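Local atomic coordinates of transcriptional regulator, TetR family (Thermus thermophilus, PDB entry 3VPR), a protein that represses transcription as a TetR-family regulator, probably by binding operator DNA through a helix-turn-helix motif, and forms a dimer of two identical chains. Residues I54-L57 with A58-L62; E92-P95 with F96-M100; G148-V151 with L152-N156; E171-A174 with R175-D179. All blocks are in the same frame, centred on the assembly; numbering follows the deposited sequence.

Contact 1 of 4, residues I54-L57 with A58-L62; sequences ISLL and ALKGL
Leu-59 folds back over the backbone of Ser-55, one helical turn earlier, and this is the tight side of the contact. Its CG lies 3.4 Å from O of Ser-55, and its backbone N meets that same oxygen at 2.8 Å, an almost straight bond with 169° at the hydrogen. The short methyl of Ala-58 fits against the preceding turn, CB 3.6 Å from O of Ser-55, while its N bonds to O of Ile-54. Ile-54 itself turns its greasy side chain to helices 4-19 and 94-103, and the buried hydroxyl of Ser-55 is satisfied by O of Leu-51. Leu-57 packs on Phe-96 of helix 94-103; its O takes a longer bond of 3.3 Å from Gly-61 N, from above the carbonyl plane, and another from Tyr-89 OH. The looser side carries Leu-56 and the exposed Lys-60, which run side by side, point the same way and both touch Leu-118 of helix 109-135. CG of Lys-60 is anti to its carbonyl carbon (chi1 -80°), and the chain beyond is extended, laying CE 3.9 Å from CG of Leu-56. A lysine suits this place, since its aliphatic chain lies along a leucine and its NZ ends 4.2 Å from CD2 of Leu-56. The whole is an amphipathic i to i+4 pattern of helix 47-70, which in the TetR fold joins the DNA-binding domain to the C-terminal domain.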
loop_
_atom_site.group_PDB
_atom_site.type_symbol
_atom_site.label_atom_id
_atom_site.label_comp_id
_atom_site.label_asym_id
_atom_site.label_seq_id
_atom_site.Cartn_x
_atom_site.Cartn_y
_atom_site.Cartn_z
ATOM N N ILE A 54 -12.513 0.680 16.065
ATOM C CA ILE A 54 -11.268 -0.030 15.846
ATOM C C ILE A 54 -10.331 0.895 15.042
ATOM O O ILE A 54 -9.151 1.039 15.361
ATOM C CB ILE A 54 -11.511 -1.334 15.066
ATOM C CG1 ILE A 54 -12.102 -2.390 16.008
ATOM C CG2 ILE A 54 -10.212 -1.819 14.425
ATOM C CD1 ILE A 54 -12.524 -3.673 15.323
ATOM N N SER A 55 -10.865 1.526 14.002
ATOM C CA SER A 55 -10.063 2.430 13.169
ATOM C C SER A 55 -9.526 3.594 13.996
ATOM O O SER A 55 -8.343 3.918 13.934
ATOM C CB SER A 55 -10.908 2.959 12.011
ATOM O OG SER A 55 -11.325 1.888 11.184
ATOM N N LEU A 56 -10.403 4.214 14.775
ATOM C CA LEU A 56 -10.019 5.327 15.644
ATOM C C LEU A 56 -8.874 4.897 16.570
ATOM O O LEU A 56 -7.836 5.551 16.627
ATOM C CB LEU A 56 -11.229 5.758 16.477
ATOM C CG LEU A 56 -11.603 7.240 16.538
ATOM C CD1 LEU A 56 -11.682 7.823 15.129
ATOM C CD2 LEU A 56 -12.944 7.374 17.257
ATOM N N LEU A 57 -9.063 3.789 17.284
ATOM C CA LEU A 57 -8.041 3.261 18.197
ATOM C C LEU A 57 -6.677 3.120 17.517
ATOM O O LEU A 57 -5.641 3.474 18.081
ATOM C CB LEU A 57 -8.482 1.902 18.749
ATOM C CG LEU A 57 -7.592 1.177 19.766
ATOM C CD1 LEU A 57 -8.464 0.279 20.634
ATOM C CD2 LEU A 57 -6.497 0.362 19.056
ATOM N N ALA A 58 -6.675 2.597 16.301
ATOM C CA ALA A 58 -5.430 2.433 15.573
ATOM C C ALA A 58 -4.846 3.775 15.146
ATOM O O ALA A 58 -3.656 4.011 15.335
ATOM C CB ALA A 58 -5.651 1.541 14.349
ATOM N N LEU A 59 -5.682 4.649 14.581
ATOM C CA LEU A 59 -5.236 5.960 14.108
ATOM C C LEU A 59 -4.847 6.936 15.208
ATOM O O LEU A 59 -3.896 7.700 15.035
ATOM C CB LEU A 59 -6.301 6.590 13.198
ATOM C CG LEU A 59 -6.470 5.844 11.867
ATOM C CD1 LEU A 59 -7.703 6.333 11.124
ATOM C CD2 LEU A 59 -5.223 6.033 11.027
ATOM N N LYS A 60 -5.566 6.918 16.331
ATOM C CA LYS A 60 -5.242 7.814 17.444
ATOM C C LYS A 60 -3.911 7.397 18.044
ATOM O O LYS A 60 -3.077 8.239 18.366
ATOM C CB LYS A 60 -6.327 7.776 18.524
ATOM C CG LYS A 60 -7.553 8.625 18.192
ATOM C CD LYS A 60 -8.578 8.612 19.332
ATOM C CE LYS A 60 -9.723 9.586 19.070
ATOM N NZ LYS A 60 -10.782 9.498 20.116
ATOM N N GLY A 61 -3.713 6.092 18.185
ATOM C CA GLY A 61 -2.461 5.607 18.728
ATOM C C GLY A 61 -1.327 5.961 17.783
ATOM O O GLY A 61 -0.231 6.317 18.209
ATOM N N LEU A 62 -1.593 5.886 16.484
ATOM C CA LEU A 62 -0.566 6.204 15.500
ATOM C C LEU A 62 -0.231 7.691 15.554
ATOM O O LEU A 62 0.930 8.074 15.615
ATOM C CB LEU A 62 -1.047 5.806 14.097
ATOM C CG LEU A 62 -0.025 5.835 12.966
ATOM C CD1 LEU A 62 1.189 5.007 13.372
ATOM C CD2 LEU A 62 -0.640 5.290 11.689
#

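Contact 2 of 4, residues E92-P95 with F96-M100; sequences ENYP and FFVTM
Asn-93 meets both Phe-96 and Phe-97, presenting its carbonyl oxygen at the edge of each ring. CD2 of Phe-97 comes to 3.2 Å from this O of Asn-93, and the backbone N atoms of Phe-96 and Phe-97 give it only weak bonds, as fits a chain that has just left one helix and begins another. The side chain does not cap the new helix; its ND2 turns back to O of Tyr-89, and its CB sits 4.1 Å from CD1 of Phe-96. Tyr-94 follows, with CG anti to the backbone N (chi1 -177°), a torsion that carries the ring along the helix to Val-98. There CG2 of Val-98 stands over one face, 3.8 Å from the centroid of the Tyr-94 ring and 22° off its normal, a CH-pi contact offset toward CE2 and CZ. Replacing Tyr-94 by an alanine would probably leave CG2 of Val-98 without its aromatic partner and open a gap beside the first turn. Pro-95 suits that turn, where a residue without an N-H costs no helical bond. Its carbonyl oxygen is doubly gripped: Thr-99 N at 3.1 Å and Thr-99 OG1 at 2.9 Å reach O of Pro-95 from opposite faces of its plane, which helps to hold the threonine's chi1. Thr-99 and Phe-96 also pack on helix 47-70, and Pro-95 and Val-98 touch Thr-17 of helix 4-19. The arrangement is a proline-bearing helix start after a one-residue break between helices 75-92 and 94-103, here within the C-terminal domain of a TetR-type regulator.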
loop_
_atom_site.group_PDB
_atom_site.type_symbol
_atom_site.label_atom_id
_atom_site.label_comp_id
_atom_site.label_asym_id
_atom_site.label_seq_id
_atom_site.Cartn_x
_atom_site.Cartn_y
_atom_site.Cartn_z
ATOM N N GLU A 92 2.426 -3.881 17.002
ATOM C CA GLU A 92 1.812 -4.266 18.271
ATOM C C GLU A 92 0.288 -4.309 18.152
ATOM O O GLU A 92 -0.384 -5.016 18.901
ATOM C CB GLU A 92 2.192 -3.274 19.371
ATOM C CG GLU A 92 3.681 -3.051 19.540
ATOM C CD GLU A 92 3.979 -1.949 20.536
ATOM O OE1 GLU A 92 3.403 -0.850 20.387
ATOM O OE2 GLU A 92 4.788 -2.175 21.461
ATOM N N ASN A 93 -0.253 -3.551 17.204
ATOM C CA ASN A 93 -1.698 -3.482 17.008
ATOM C C ASN A 93 -2.058 -3.926 15.587
ATOM O O ASN A 93 -2.976 -3.390 14.962
ATOM C CB ASN A 93 -2.148 -2.038 17.254
ATOM C CG ASN A 93 -1.757 -1.543 18.638
ATOM O OD1 ASN A 93 -2.394 -1.889 19.627
ATOM N ND2 ASN A 93 -0.693 -0.749 18.715
ATOM N N TYR A 94 -1.318 -4.912 15.094
ATOM C CA TYR A 94 -1.495 -5.439 13.745
ATOM C C TYR A 94 -2.945 -5.666 13.304
ATOM O O TYR A 94 -3.377 -5.145 12.274
ATOM C CB TYR A 94 -0.701 -6.740 13.603
ATOM C CG TYR A 94 -0.759 -7.342 12.223
ATOM C CD1 TYR A 94 0.015 -6.828 11.190
ATOM C CD2 TYR A 94 -1.589 -8.427 11.949
ATOM C CE1 TYR A 94 -0.030 -7.378 9.922
ATOM C CE2 TYR A 94 -1.645 -8.988 10.678
ATOM C CZ TYR A 94 -0.860 -8.455 9.671
ATOM O OH TYR A 94 -0.907 -8.992 8.404
ATOM N N PRO A 95 -3.717 -6.454 14.071
ATOM C CA PRO A 95 -5.109 -6.686 13.662
ATOM C C PRO A 95 -5.977 -5.432 13.479
ATOM O O PRO A 95 -6.871 -5.416 12.632
ATOM C CB PRO A 95 -5.643 -7.644 14.735
ATOM C CG PRO A 95 -4.702 -7.458 15.898
ATOM C CD PRO A 95 -3.370 -7.230 15.275
ATOM N N PHE A 96 -5.723 -4.386 14.263
ATOM C CA PHE A 96 -6.490 -3.150 14.126
ATOM C C PHE A 96 -6.197 -2.467 12.792
ATOM O O PHE A 96 -7.076 -1.847 12.192
ATOM C CB PHE A 96 -6.160 -2.172 15.253
ATOM C CG PHE A 96 -6.708 -2.573 16.585
ATOM C CD1 PHE A 96 -6.031 -3.485 17.384
ATOM C CD2 PHE A 96 -7.908 -2.038 17.043
ATOM C CE1 PHE A 96 -6.544 -3.862 18.627
ATOM C CE2 PHE A 96 -8.435 -2.407 18.287
ATOM C CZ PHE A 96 -7.752 -3.321 19.080
ATOM N N PHE A 97 -4.951 -2.571 12.341
ATOM C CA PHE A 97 -4.541 -1.962 11.081
ATOM C C PHE A 97 -5.094 -2.720 9.891
ATOM O O PHE A 97 -5.526 -2.111 8.913
ATOM C CB PHE A 97 -3.021 -1.878 11.020
ATOM C CG PHE A 97 -2.467 -0.718 11.786
ATOM C CD1 PHE A 97 -2.301 0.521 11.172
ATOM C CD2 PHE A 97 -2.191 -0.834 13.138
ATOM C CE1 PHE A 97 -1.870 1.627 11.900
ATOM C CE2 PHE A 97 -1.760 0.267 13.873
ATOM C CZ PHE A 97 -1.601 1.498 13.254
ATOM N N VAL A 98 -5.090 -4.046 9.974
ATOM C CA VAL A 98 -5.629 -4.853 8.893
ATOM C C VAL A 98 -7.122 -4.550 8.776
ATOM O O VAL A 98 -7.678 -4.508 7.679
ATOM C CB VAL A 98 -5.417 -6.359 9.160
ATOM C CG1 VAL A 98 -6.140 -7.190 8.092
ATOM C CG2 VAL A 98 -3.925 -6.675 9.158
ATOM N N THR A 99 -7.767 -4.310 9.910
ATOM C CA THR A 99 -9.195 -4.017 9.903
ATOM C C THR A 99 -9.470 -2.646 9.289
ATOM O O THR A 99 -10.314 -2.509 8.400
ATOM C CB THR A 99 -9.785 -4.043 11.335
ATOM O OG1 THR A 99 -9.676 -5.365 11.880
ATOM C CG2 THR A 99 -11.254 -3.628 11.316
HETATM N N MSE A 100 -8.754 -1.638 9.771
HETATM C CA MSE A 100 -8.918 -0.270 9.291
HETATM C C MSE A 100 -8.704 -0.071 7.783
HETATM O O MSE A 100 -9.519 0.563 7.109
HETATM C CB MSE A 100 -7.963 0.663 10.032
HETATM C CG MSE A 100 -7.900 2.026 9.382
HETATM SE SE MSE A 100 -6.201 2.863 9.587
HETATM C CE MSE A 100 -5.161 1.735 8.413
#

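Contact 3 of 4, residues G148-V151 with L152-N156; sequences GRAV and LSMLN
In helix 144-161, part of the dimer interface of this TetR-type C-terminal domain, Ser-153 folds its side chain back onto the carbonyl of Arg-149. Its OG donates to O of Arg-149 at 2.6 Å, and its backbone N reaches the same oxygen at 2.9 Å, from the opposite face of the carbonyl plane. The torsion that sets OG beside its own backbone N (chi1 -64°) makes this double grip possible, and it satisfies a buried hydroxyl. An alanine at Ser-153 would probably leave O of Arg-149 with the backbone N as its sole donor in this turn. Val-151 serves two neighbours with its branches: CG1 lies 3.8 Å from CD1 of Leu-155, side by side with it, while CG2 is 3.9 Å from CE of selenomethionine Met-154. That residue's bend at chi3 curls CE back over the backbone of Ala-150 and Val-151, a turn that a flexible unbranched chain can make. Outward, Val-151 and Leu-155 pack on Met-83 of helix 75-92, and Met-154 on Tyr-177 of helix 170-183. Arg-149 forms a salt bridge with Glu-123 of helix 109-135 and makes a cation-pi contact with Trp-161 of the second subunit, whose Trp-157 packs on Ser-153.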
loop_
_atom_site.group_PDB
_atom_site.type_symbol
_atom_site.label_atom_id
_atom_site.label_comp_id
_atom_site.label_asym_id
_atom_site.label_seq_id
_atom_site.Cartn_x
_atom_site.Cartn_y
_atom_site.Cartn_z
ATOM N N GLY A 148 7.164 13.159 2.203
ATOM C CA GLY A 148 6.315 12.614 3.245
ATOM C C GLY A 148 5.543 11.410 2.743
ATOM O O GLY A 148 5.330 10.431 3.462
ATOM N N ARG A 149 5.124 11.480 1.485
ATOM C CA ARG A 149 4.368 10.392 0.893
ATOM C C ARG A 149 5.297 9.189 0.680
ATOM O O ARG A 149 4.889 8.036 0.819
ATOM C CB ARG A 149 3.754 10.856 -0.434
ATOM C CG ARG A 149 2.834 9.846 -1.097
ATOM C CD ARG A 149 1.546 9.690 -0.315
ATOM N NE ARG A 149 0.829 10.958 -0.215
ATOM C CZ ARG A 149 -0.345 11.106 0.390
ATOM N NH1 ARG A 149 -0.936 10.060 0.952
ATOM N NH2 ARG A 149 -0.926 12.299 0.435
ATOM N N ALA A 150 6.554 9.462 0.362
ATOM C CA ALA A 150 7.518 8.387 0.141
ATOM C C ALA A 150 7.694 7.594 1.435
ATOM O O ALA A 150 7.639 6.363 1.438
ATOM C CB ALA A 150 8.846 8.963 -0.301
ATOM N N VAL A 151 7.897 8.309 2.535
ATOM C CA VAL A 151 8.070 7.672 3.832
ATOM C C VAL A 151 6.825 6.884 4.281
ATOM O O VAL A 151 6.930 5.721 4.687
ATOM C CB VAL A 151 8.413 8.726 4.917
ATOM C CG1 VAL A 151 8.563 8.058 6.272
ATOM C CG2 VAL A 151 9.685 9.446 4.538
ATOM N N LEU A 152 5.654 7.512 4.212
ATOM C CA LEU A 152 4.426 6.845 4.626
ATOM C C LEU A 152 4.210 5.599 3.766
ATOM O O LEU A 152 3.745 4.564 4.258
ATOM C CB LEU A 152 3.233 7.808 4.529
ATOM C CG LEU A 152 3.139 8.884 5.634
ATOM C CD1 LEU A 152 2.056 9.904 5.297
ATOM C CD2 LEU A 152 2.831 8.222 6.981
ATOM N N SER A 153 4.570 5.688 2.486
ATOM C CA SER A 153 4.424 4.535 1.606
ATOM C C SER A 153 5.281 3.382 2.126
ATOM O O SER A 153 4.837 2.237 2.163
ATOM C CB SER A 153 4.837 4.883 0.168
ATOM O OG SER A 153 3.975 5.872 -0.379
HETATM N N MSE A 154 6.510 3.673 2.536
HETATM C CA MSE A 154 7.362 2.600 3.038
HETATM C C MSE A 154 6.752 1.968 4.295
HETATM O O MSE A 154 6.667 0.744 4.412
HETATM C CB MSE A 154 8.771 3.123 3.341
HETATM C CG MSE A 154 9.553 3.579 2.112
HETATM SE SE MSE A 154 11.242 4.436 2.561
HETATM C CE MSE A 154 10.706 6.269 2.543
ATOM N N LEU A 155 6.316 2.812 5.221
ATOM C CA LEU A 155 5.739 2.340 6.471
ATOM C C LEU A 155 4.384 1.641 6.280
ATOM O O LEU A 155 4.202 0.520 6.756
ATOM C CB LEU A 155 5.593 3.510 7.448
ATOM C CG LEU A 155 6.873 4.306 7.744
ATOM C CD1 LEU A 155 6.505 5.612 8.411
ATOM C CD2 LEU A 155 7.825 3.490 8.628
ATOM N N ASN A 156 3.447 2.280 5.576
ATOM C CA ASN A 156 2.121 1.678 5.384
ATOM C C ASN A 156 2.084 0.451 4.478
ATOM O O ASN A 156 1.305 -0.464 4.728
ATOM C CB ASN A 156 1.108 2.717 4.886
ATOM C CG ASN A 156 0.842 3.807 5.913
ATOM O OD1 ASN A 156 1.075 3.603 7.101
ATOM N ND2 ASN A 156 0.349 4.966 5.462
#

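Contact 4 of 4, residues E171-A174 with R175-D179; sequences EEVA and RAYHD
CG of Tyr-177 is anti to its carbonyl carbon (chi1 -79°), and chi2 of -27° turns the ring so that a face meets Val-173, whose CG1 is anti to its own backbone N. CG1 of Val-173 stands over that face, 4.0 Å from the centroid of the Tyr-177 ring, with CE2 of Tyr-177 the closest ring atom at 3.6 Å. A branched residue suits the place, offering one methyl to the ring while Trp-161 packs on Val-173 from helix 144-161. Arg-175 and Glu-172 lie side by side, the arginine bent at chi3 and the glutamate at chi2. OE2 of Glu-172 hangs over the centre of the guanidinium, 3.9 Å from CZ of Arg-175, and the two planes stand 66° apart. No N-H points at that oxygen, so any attraction is probably electrostatic only, and this is not a salt bridge. This is the last helix of the TetR-type C-terminal domain, and its regular i to i+4 bonds run through the contact, among them Tyr-177 N to Val-173 O at 2.9 Å. His-178 N bonds to O of Ala-174 at 2.9 Å in the same way. The salt bridge of Arg-175 goes to Glu-84 and that of Glu-171 to Arg-88, both on helix 75-92, where the small methyl of Ala-174 packs on Ala-87, consistent with a close approach of the two helices. Toward the second subunit, Ala-176 packs on Leu-146 and Tyr-177 on Arg-149 of that chain.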
loop_
_atom_site.group_PDB
_atom_site.type_symbol
_atom_site.label_atom_id
_atom_site.label_comp_id
_atom_site.label_asym_id
_atom_site.label_seq_id
_atom_site.Cartn_x
_atom_site.Cartn_y
_atom_site.Cartn_z
ATOM N N GLU A 171 10.181 -2.431 13.550
ATOM C CA GLU A 171 10.934 -1.243 13.899
ATOM C C GLU A 171 12.361 -1.255 13.332
ATOM O O GLU A 171 12.907 -0.198 12.998
ATOM C CB GLU A 171 10.947 -1.100 15.419
ATOM C CG GLU A 171 11.982 -0.153 15.975
ATOM C CD GLU A 171 11.688 0.199 17.416
ATOM O OE1 GLU A 171 11.332 -0.721 18.186
ATOM O OE2 GLU A 171 11.813 1.390 17.777
ATOM N N GLU A 172 12.970 -2.434 13.229
ATOM C CA GLU A 172 14.326 -2.519 12.684
ATOM C C GLU A 172 14.261 -2.250 11.190
ATOM O O GLU A 172 15.117 -1.573 10.631
ATOM C CB GLU A 172 14.944 -3.891 12.969
ATOM C CG GLU A 172 15.374 -4.074 14.429
ATOM C CD GLU A 172 16.508 -3.134 14.838
ATOM O OE1 GLU A 172 17.654 -3.351 14.388
ATOM O OE2 GLU A 172 16.257 -2.176 15.605
ATOM N N VAL A 173 13.234 -2.785 10.548
ATOM C CA VAL A 173 13.003 -2.554 9.128
ATOM C C VAL A 173 12.868 -1.036 8.942
ATOM O O VAL A 173 13.433 -0.443 8.017
ATOM C CB VAL A 173 11.678 -3.201 8.679
ATOM C CG1 VAL A 173 11.350 -2.781 7.252
ATOM C CG2 VAL A 173 11.767 -4.712 8.808
ATOM N N ALA A 174 12.113 -0.411 9.837
ATOM C CA ALA A 174 11.892 1.027 9.771
ATOM C C ALA A 174 13.207 1.778 9.922
ATOM O O ALA A 174 13.391 2.844 9.330
ATOM C CB ALA A 174 10.921 1.451 10.856
ATOM N N ARG A 175 14.126 1.217 10.704
ATOM C CA ARG A 175 15.413 1.868 10.917
ATOM C C ARG A 175 16.262 1.804 9.649
ATOM O O ARG A 175 16.962 2.763 9.309
ATOM C CB ARG A 175 16.163 1.226 12.087
ATOM C CG ARG A 175 17.452 1.941 12.432
ATOM C CD ARG A 175 17.965 1.520 13.795
ATOM N NE ARG A 175 16.978 1.768 14.843
ATOM C CZ ARG A 175 17.193 1.566 16.140
ATOM N NH1 ARG A 175 16.235 1.819 17.020
ATOM N NH2 ARG A 175 18.370 1.118 16.558
ATOM N N ALA A 176 16.193 0.671 8.955
ATOM C CA ALA A 176 16.938 0.506 7.713
ATOM C C ALA A 176 16.343 1.444 6.659
ATOM O O ALA A 176 17.073 1.999 5.838
ATOM C CB ALA A 176 16.871 -0.939 7.240
ATOM N N TYR A 177 15.020 1.630 6.693
ATOM C CA TYR A 177 14.362 2.533 5.744
ATOM C C TYR A 177 14.799 3.969 6.022
ATOM O O TYR A 177 14.995 4.770 5.097
ATOM C CB TYR A 177 12.833 2.454 5.861
ATOM C CG TYR A 177 12.188 1.261 5.187
ATOM C CD1 TYR A 177 12.789 0.631 4.100
ATOM C CD2 TYR A 177 10.940 0.812 5.593
ATOM C CE1 TYR A 177 12.154 -0.412 3.434
ATOM C CE2 TYR A 177 10.296 -0.226 4.935
ATOM C CZ TYR A 177 10.904 -0.831 3.855
ATOM O OH TYR A 177 10.233 -1.823 3.174
ATOM N N HIS A 178 14.962 4.297 7.302
ATOM C CA HIS A 178 15.373 5.647 7.672
ATOM C C HIS A 178 16.768 5.950 7.152
ATOM O O HIS A 178 17.025 7.037 6.614
ATOM C CB HIS A 178 15.328 5.839 9.191
ATOM C CG HIS A 178 15.929 7.132 9.640
ATOM N ND1 HIS A 178 17.245 7.242 10.033
ATOM C CD2 HIS A 178 15.414 8.384 9.696
ATOM C CE1 HIS A 178 17.515 8.504 10.311
ATOM N NE2 HIS A 178 16.423 9.220 10.113
ATOM N N ASP A 179 17.667 4.985 7.324
ATOM C CA ASP A 179 19.034 5.141 6.848
ATOM C C ASP A 179 18.998 5.335 5.337
ATOM O O ASP A 179 19.684 6.207 4.786
ATOM C CB ASP A 179 19.875 3.899 7.175
ATOM C CG ASP A 179 21.203 3.886 6.417
ATOM O OD1 ASP A 179 22.108 4.674 6.757
ATOM O OD2 ASP A 179 21.339 3.099 5.459
#

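From the N terminus the four contacts follow in series, and none nests in or crosses another; each joins adjoining segments, so it closes a helical turn, or a helix start in contact 2, and not a long loop. Contact 1, on helix 47-70, touches contact 2, on helix 94-103: CD2 of Leu-57 lies 3.4 Å from CD2 of Phe-96, and Ile-54 meets Thr-99, where the two helices pack beside helix 4-19. Contacts 3 and 4, on the successive helices 144-161 and 170-183, meet where Tyr-177 packs on Met-154, and both reach the second subunit. The two pairs do not touch; the nearest atoms of contacts 1 and 3 are about 5 Å apart.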